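PDB 5K1S: oxidoreductase, zinc-binding dehydrogenase family from Myxococcus xanthus, which acts as a reductase of the medium-chain zinc-binding family in an alternative de novo route to isovaleryl coenzyme A. Local coordinates for residues Val47-His52 / Gly147-Val152; Gly83-Val88 / Pro93-Gly98; Thr125-Arg128 / Glu132-Pro135. All blocks are in the same frame, centred on the assembly; numbering follows the deposited sequence. Where two conformers were deposited one is given.

Contact 1 of 3, residues Val47-His52 / Gly147-Val152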
# COMPACT_ATOMS: atom_id res chain seq x y z
N VAL A 47 33.92 10.49 -7.94
CA VAL A 47 34.06 11.87 -8.39
C VAL A 47 34.33 12.75 -7.18
O VAL A 47 33.74 12.55 -6.11
CB VAL A 47 32.78 12.33 -9.13
CG1 VAL A 47 32.60 13.84 -9.06
CG2 VAL A 47 32.83 11.87 -10.58
N LEU A 48 35.23 13.72 -7.34
CA LEU A 48 35.52 14.69 -6.29
C LEU A 48 34.70 15.95 -6.55
O LEU A 48 34.80 16.55 -7.63
CB LEU A 48 37.01 15.03 -6.25
CG LEU A 48 37.44 16.08 -5.21
CD1 LEU A 48 37.09 15.62 -3.80
CD2 LEU A 48 38.92 16.37 -5.33
N LEU A 49 33.90 16.34 -5.57
CA LEU A 49 33.00 17.48 -5.69
C LEU A 49 33.51 18.66 -4.88
O LEU A 49 34.10 18.50 -3.81
CB LEU A 49 31.59 17.12 -5.22
CG LEU A 49 30.73 16.28 -6.17
CD1 LEU A 49 29.44 15.90 -5.47
CD2 LEU A 49 30.43 17.04 -7.45
N ARG A 50 33.28 19.86 -5.42
CA ARG A 50 33.55 21.11 -4.71
C ARG A 50 32.20 21.62 -4.22
O ARG A 50 31.43 22.21 -4.99
CB ARG A 50 34.25 22.11 -5.63
CG ARG A 50 34.99 23.22 -4.90
CD ARG A 50 34.08 24.36 -4.50
NE ARG A 50 34.78 25.65 -4.57
CZ ARG A 50 34.86 26.40 -5.66
NH1 ARG A 50 34.29 26.02 -6.79
NH2 ARG A 50 35.53 27.55 -5.62
N VAL A 51 31.91 21.38 -2.95
CA VAL A 51 30.58 21.64 -2.41
C VAL A 51 30.36 23.14 -2.33
O VAL A 51 31.10 23.85 -1.64
CB VAL A 51 30.40 20.97 -1.04
CG1 VAL A 51 28.97 21.14 -0.55
CG2 VAL A 51 30.79 19.50 -1.11
N HIS A 52 29.33 23.62 -3.02
CA HIS A 52 28.91 25.01 -2.92
C HIS A 52 27.78 25.21 -1.92
O HIS A 52 27.60 26.34 -1.44
CB HIS A 52 28.46 25.54 -4.29
CG HIS A 52 29.58 25.75 -5.25
ND1 HIS A 52 30.27 26.94 -5.34
CD2 HIS A 52 30.14 24.93 -6.17
CE1 HIS A 52 31.20 26.84 -6.27
NE2 HIS A 52 31.14 25.63 -6.79
N GLY A 147 27.10 6.89 -9.31
CA GLY A 147 25.77 6.34 -9.17
C GLY A 147 24.87 7.09 -8.21
O GLY A 147 23.66 6.87 -8.23
N GLY A 148 25.43 7.98 -7.38
CA GLY A 148 24.63 8.72 -6.43
C GLY A 148 24.57 10.21 -6.70
O GLY A 148 24.34 11.00 -5.78
N LEU A 149 24.76 10.62 -7.96
CA LEU A 149 24.79 12.02 -8.33
C LEU A 149 23.65 12.35 -9.28
O LEU A 149 23.30 11.54 -10.15
CB LEU A 149 26.12 12.39 -9.00
CG LEU A 149 27.38 12.38 -8.12
CD1 LEU A 149 28.59 12.78 -8.94
CD2 LEU A 149 27.22 13.30 -6.91
N GLY A 150 23.07 13.53 -9.11
CA GLY A 150 22.10 14.08 -10.04
C GLY A 150 22.66 15.32 -10.70
O GLY A 150 23.55 15.96 -10.15
N ARG A 151 22.15 15.67 -11.88
CA ARG A 151 22.71 16.75 -12.68
C ARG A 151 21.95 18.05 -12.43
O ARG A 151 20.72 18.09 -12.56
CB ARG A 151 22.68 16.39 -14.16
CG ARG A 151 23.51 15.16 -14.48
CD ARG A 151 23.71 14.97 -15.96
NE ARG A 151 24.71 13.94 -16.22
CZ ARG A 151 26.02 14.15 -16.24
NH1 ARG A 151 26.51 15.36 -16.00
NH2 ARG A 151 26.86 13.15 -16.48
N VAL A 152 22.68 19.10 -12.09
CA VAL A 152 22.09 20.40 -11.77
C VAL A 152 22.12 21.25 -13.04
O VAL A 152 23.21 21.52 -13.57
CB VAL A 152 22.86 21.09 -10.64
CG1 VAL A 152 22.22 22.44 -10.31
CG2 VAL A 152 22.91 20.20 -9.41

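Contact 2 of 3, residues Gly83-Val88 / Pro93-Gly98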
# COMPACT_ATOMS: atom_id res chain seq x y z
N GLY A 83 27.33 20.62 -5.77
CA GLY A 83 28.67 21.10 -5.99
C GLY A 83 29.13 20.95 -7.42
O GLY A 83 28.32 20.74 -8.33
N GLU A 84 30.44 21.05 -7.60
CA GLU A 84 31.06 21.10 -8.92
C GLU A 84 32.13 20.02 -9.01
O GLU A 84 32.97 19.89 -8.12
CB GLU A 84 31.67 22.48 -9.17
CG GLU A 84 32.38 22.63 -10.50
CD GLU A 84 33.04 24.00 -10.64
OE1 GLU A 84 32.95 24.80 -9.69
OE2 GLU A 84 33.64 24.26 -11.70
N VAL A 85 32.10 19.26 -10.10
CA VAL A 85 33.09 18.21 -10.33
C VAL A 85 34.42 18.88 -10.65
O VAL A 85 34.57 19.52 -11.69
CB VAL A 85 32.66 17.28 -11.47
CG1 VAL A 85 33.73 16.23 -11.74
CG2 VAL A 85 31.33 16.62 -11.13
N ILE A 86 35.40 18.74 -9.74
CA ILE A 86 36.74 19.26 -9.98
C ILE A 86 37.73 18.17 -10.34
O ILE A 86 38.84 18.48 -10.81
CB ILE A 86 37.27 20.05 -8.76
CG1 ILE A 86 37.41 19.13 -7.54
CG2 ILE A 86 36.34 21.22 -8.45
CD1 ILE A 86 38.22 19.74 -6.42
N GLU A 87 37.39 16.90 -10.12
CA GLU A 87 38.27 15.80 -10.46
C GLU A 87 37.43 14.54 -10.61
O GLU A 87 36.45 14.36 -9.89
CB GLU A 87 39.35 15.60 -9.38
CG GLU A 87 40.31 14.45 -9.67
CD GLU A 87 41.26 14.21 -8.52
OE1 GLU A 87 41.17 14.93 -7.51
OE2 GLU A 87 42.11 13.30 -8.64
N VAL A 88 37.83 13.69 -11.55
CA VAL A 88 37.16 12.42 -11.79
C VAL A 88 38.19 11.31 -11.71
O VAL A 88 39.34 11.49 -12.11
CB VAL A 88 36.45 12.40 -13.16
CG1 VAL A 88 35.46 13.56 -13.27
CG2 VAL A 88 37.46 12.45 -14.30
N PRO A 93 32.60 7.76 -17.30
CA PRO A 93 32.40 8.21 -18.69
C PRO A 93 31.43 9.37 -18.82
O PRO A 93 31.65 10.26 -19.65
CB PRO A 93 31.88 6.95 -19.39
CG PRO A 93 31.32 6.10 -18.29
CD PRO A 93 32.18 6.37 -17.10
N GLY A 94 30.37 9.39 -18.02
CA GLY A 94 29.39 10.45 -18.11
C GLY A 94 29.70 11.70 -17.32
O GLY A 94 28.91 12.65 -17.35
N TRP A 95 30.83 11.74 -16.62
CA TRP A 95 31.16 12.84 -15.74
C TRP A 95 32.55 13.37 -16.06
O TRP A 95 33.51 12.60 -16.15
CB TRP A 95 31.09 12.41 -14.27
CG TRP A 95 29.69 12.08 -13.85
CD1 TRP A 95 29.12 10.84 -13.81
CD2 TRP A 95 28.69 13.01 -13.42
NE1 TRP A 95 27.82 10.94 -13.37
CE2 TRP A 95 27.53 12.26 -13.12
CE3 TRP A 95 28.66 14.39 -13.25
CZ2 TRP A 95 26.36 12.85 -12.67
CZ3 TRP A 95 27.49 14.98 -12.80
CH2 TRP A 95 26.36 14.21 -12.51
N LYS A 96 32.64 14.69 -16.24
CA LYS A 96 33.90 15.37 -16.49
C LYS A 96 34.01 16.56 -15.54
O LYS A 96 33.02 17.01 -14.96
CB LYS A 96 34.01 15.84 -17.94
CG LYS A 96 32.92 16.81 -18.37
CD LYS A 96 33.12 17.27 -19.80
CE LYS A 96 32.07 18.31 -20.21
NZ LYS A 96 30.69 17.77 -20.14
N THR A 97 35.23 17.05 -15.38
CA THR A 97 35.45 18.24 -14.56
C THR A 97 34.58 19.39 -15.07
O THR A 97 34.41 19.57 -16.27
CB THR A 97 36.92 18.64 -14.57
OG1 THR A 97 37.33 18.90 -15.92
CG2 THR A 97 37.78 17.54 -13.97
N GLY A 98 34.04 20.16 -14.13
CA GLY A 98 33.17 21.27 -14.46
C GLY A 98 31.69 20.95 -14.42
O GLY A 98 30.88 21.88 -14.43

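Contact 3 of 3, residues Thr125-Arg128 / Glu132-Pro135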
# COMPACT_ATOMS: atom_id res chain seq x y z
N THR A 125 22.02 -4.39 -1.17
CA THR A 125 23.44 -4.67 -1.33
C THR A 125 24.30 -3.43 -1.16
O THR A 125 25.47 -3.54 -0.77
CB THR A 125 23.70 -5.31 -2.70
OG1 THR A 125 23.35 -4.38 -3.73
CG2 THR A 125 22.88 -6.58 -2.86
N ASP A 126 23.75 -2.25 -1.44
CA ASP A 126 24.47 -0.98 -1.23
C ASP A 126 23.47 0.01 -0.66
O ASP A 126 22.69 0.62 -1.40
CB ASP A 126 25.09 -0.46 -2.52
CG ASP A 126 25.96 0.76 -2.30
OD1 ASP A 126 25.90 1.35 -1.19
OD2 ASP A 126 26.70 1.15 -3.22
N ASN A 127 23.50 0.19 0.67
CA ASN A 127 22.61 1.12 1.36
C ASN A 127 23.38 2.26 2.02
O ASN A 127 22.89 2.85 2.98
CB ASN A 127 21.76 0.37 2.39
CG ASN A 127 22.61 -0.41 3.38
OD1 ASN A 127 23.83 -0.27 3.42
ND2 ASN A 127 21.95 -1.23 4.19
N ARG A 128 24.56 2.58 1.51
CA ARG A 128 25.36 3.65 2.09
C ARG A 128 24.68 5.00 1.90
O ARG A 128 24.22 5.32 0.80
CB ARG A 128 26.76 3.66 1.46
CG ARG A 128 27.66 2.53 1.94
CD ARG A 128 28.44 1.92 0.79
NE ARG A 128 29.08 2.94 -0.03
CZ ARG A 128 29.59 2.71 -1.24
NH1 ARG A 128 29.55 1.50 -1.77
NH2 ARG A 128 30.16 3.71 -1.91
N GLU A 132 26.86 9.49 6.42
CA GLU A 132 26.87 8.38 7.37
C GLU A 132 28.05 7.46 7.08
O GLU A 132 29.17 7.73 7.52
CB GLU A 132 25.54 7.63 7.32
CG GLU A 132 24.37 8.46 7.82
CD GLU A 132 23.02 7.86 7.49
OE1 GLU A 132 22.91 6.62 7.48
OE2 GLU A 132 22.08 8.63 7.22
N GLU A 133 27.83 6.38 6.32
CA GLU A 133 28.93 5.47 6.02
C GLU A 133 30.00 6.14 5.18
O GLU A 133 31.18 5.79 5.29
CB GLU A 133 28.40 4.22 5.30
CG GLU A 133 27.19 3.59 5.97
CD GLU A 133 27.03 2.13 5.61
OE1 GLU A 133 28.04 1.39 5.64
OE2 GLU A 133 25.89 1.71 5.29
N LEU A 134 29.62 7.10 4.34
CA LEU A 134 30.60 7.86 3.59
C LEU A 134 30.42 9.35 3.86
O LEU A 134 29.31 9.81 4.15
CB LEU A 134 30.51 7.59 2.08
CG LEU A 134 29.14 7.66 1.41
CD1 LEU A 134 28.82 9.08 1.01
CD2 LEU A 134 29.10 6.74 0.19
N PRO A 135 31.50 10.14 3.80
CA PRO A 135 31.43 11.53 4.27
C PRO A 135 30.37 12.33 3.54
O PRO A 135 30.05 12.09 2.37
CB PRO A 135 32.83 12.07 3.99
CG PRO A 135 33.70 10.86 3.95
CD PRO A 135 32.86 9.78 3.36

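Contact 1 of 3, residues Val47-His52 / Gly147-Val152
V47 and L149 mark the nearest approach of two strands that face each other across the interior of the curled sheet of the GroES-like catalytic domain of medium-chain dehydrogenases. Their CA atoms are 9.3 Å apart, too far for backbone pairing, and the gap is bridged by side chains. In the order of the sheet, strands 80-88 and 100-103 come between 46-56 and 149-151, so the contact runs across the curl and not between neighbours.

L149 carries its half of the contact with a forked end. CD1 approaches V47 CG1 at 4.1 Å, the two side chains crossing at a slant. CD2 comes to 3.7 Å from L49 CD1, where the two leucines run alongside each other, pointing opposite ways. V47 offers the branch that lies anti to its backbone N (chi1 154°). L49 (chi1 -76°) and L149 (chi1 -68°) both hold CG anti to the carbonyl carbon; L49 reaches across with CD1, L149 with both methyls. All three residues are buried and purely apolar, as suits the interior of this domain.

M142 and A101 pack on L49, A144 and W95 on L149, and T103 on both leucines. Through its backbone, strand 149-151 is tied to helix 311-323: L149 O accepts a hydrogen bond from Q311 NE2, and R151 N donates one to D315 OD1.

Contact 2 of 3, residues Gly83-Val88 / Pro93-Gly98
E84 and G98 meet where strand 80-88 of the GroES-like domain is rejoined by the loop that leads into its antiparallel neighbour, strand 100-103. The E84 chain is fully extended and brings OE2 to 4.1 Å from G98 CA.

V85 is the central residue. Its carbonyl O takes the hydrogen bond from G98 N at 2.6 Å, nearly straight at the hydrogen (174°) and in the carbonyl plane. A CA-H...O contact from T97 CA, 3.3 Å away, reaches the same V85 O. G98 has a positive phi (95°), a conformation that suits glycine. The V85 side chain points to the loop and divides there: CG1, anti to the backbone N, lies 3.4 Å from K96 O, while CG2 comes obliquely to W95 CE3 at 4.1 Å. As modelled, that indole also makes a cation-pi contact with R151, although the placement of the arginine is doubtful.

I86 turns its side chain away and meets the loop through its backbone, with T97 CG2 3.5 Å from I86 O. E87 likewise points away, its OE2 in a salt bridge with R41. V88 turns back to the loop and ends the contact, setting CG1 3.6 Å from W95 O.

Contact 3 of 3, residues Thr125-Arg128 / Glu132-Pro135
R128, whose backbone N closes an Asx turn begun by D126, lies across E133 and L134 where the loop leaving the structural-zinc lobe doubles back on itself. In the turn, D126 OD1 accepts a hydrogen bond from R128 N, 3.3 Å long and close to straight (168°), the N-H coming almost head-on at the oxygen. This turn follows the four-cysteine zinc site typical of the family; the side chains of N127 and the zinc ligand C123 are about 7 Å apart.

Along R128, CB begins at 4.1 Å from L134 CD2. CG lies against E133, 3.7 Å from its CD and 3.8 Å from its CB, the two side chains crossing at about a right angle. The chain then bends at chi2 (138°) and again at chi3, which swings the head away from the carboxylate. L134 CD2 sits off the NE-NH2 edge, near the group's plane, 3.8 Å from each nitrogen. NH1 is left to D126 OD2 in a salt bridge of 3.2 Å; the oxygen stands well out of the guanidinium plane, so the attraction is of charges without an aimed N-H.

With an alanine here, the D126 carboxylate would probably be left without its positive mate, and E133 and L134 without the CG and the guanidinium edge that cover them.

E133 was modelled in two conformers, so its share is less certain. In this one R128 meets it through carbon, not through the guanidinium, and its charge goes elsewhere: OE2 forms a salt bridge with R70, whose NH1 also gives N127 O a weak hydrogen bond. R70 thus lies near both arms of the loop. N127 OD1 and E133 OE2, both acceptors, stand 3.4 Å apart.

All three contacts lie in the GroES-like domain, and contacts 2 and 3 fall in series within the chain loop that contact 1 closes. Contacts 1 and 2 are about 8 Å apart between centres and touch: strands 46-56 and 80-88 are antiparallel neighbours in one sheet, with L48 N 2.9 Å from E87 O in a probable hydrogen bond. Contact 3 stands apart, its centre about 16 Å from that of contact 1 and about 21 Å from that of contact 2, on the loop between the four-cysteine zinc lobe and strand 141-145. Contact 1 thus lies in the sheet's interior, contact 2 where two strands of the same sheet are joined, and contact 3 on a surface loop beside the zinc lobe.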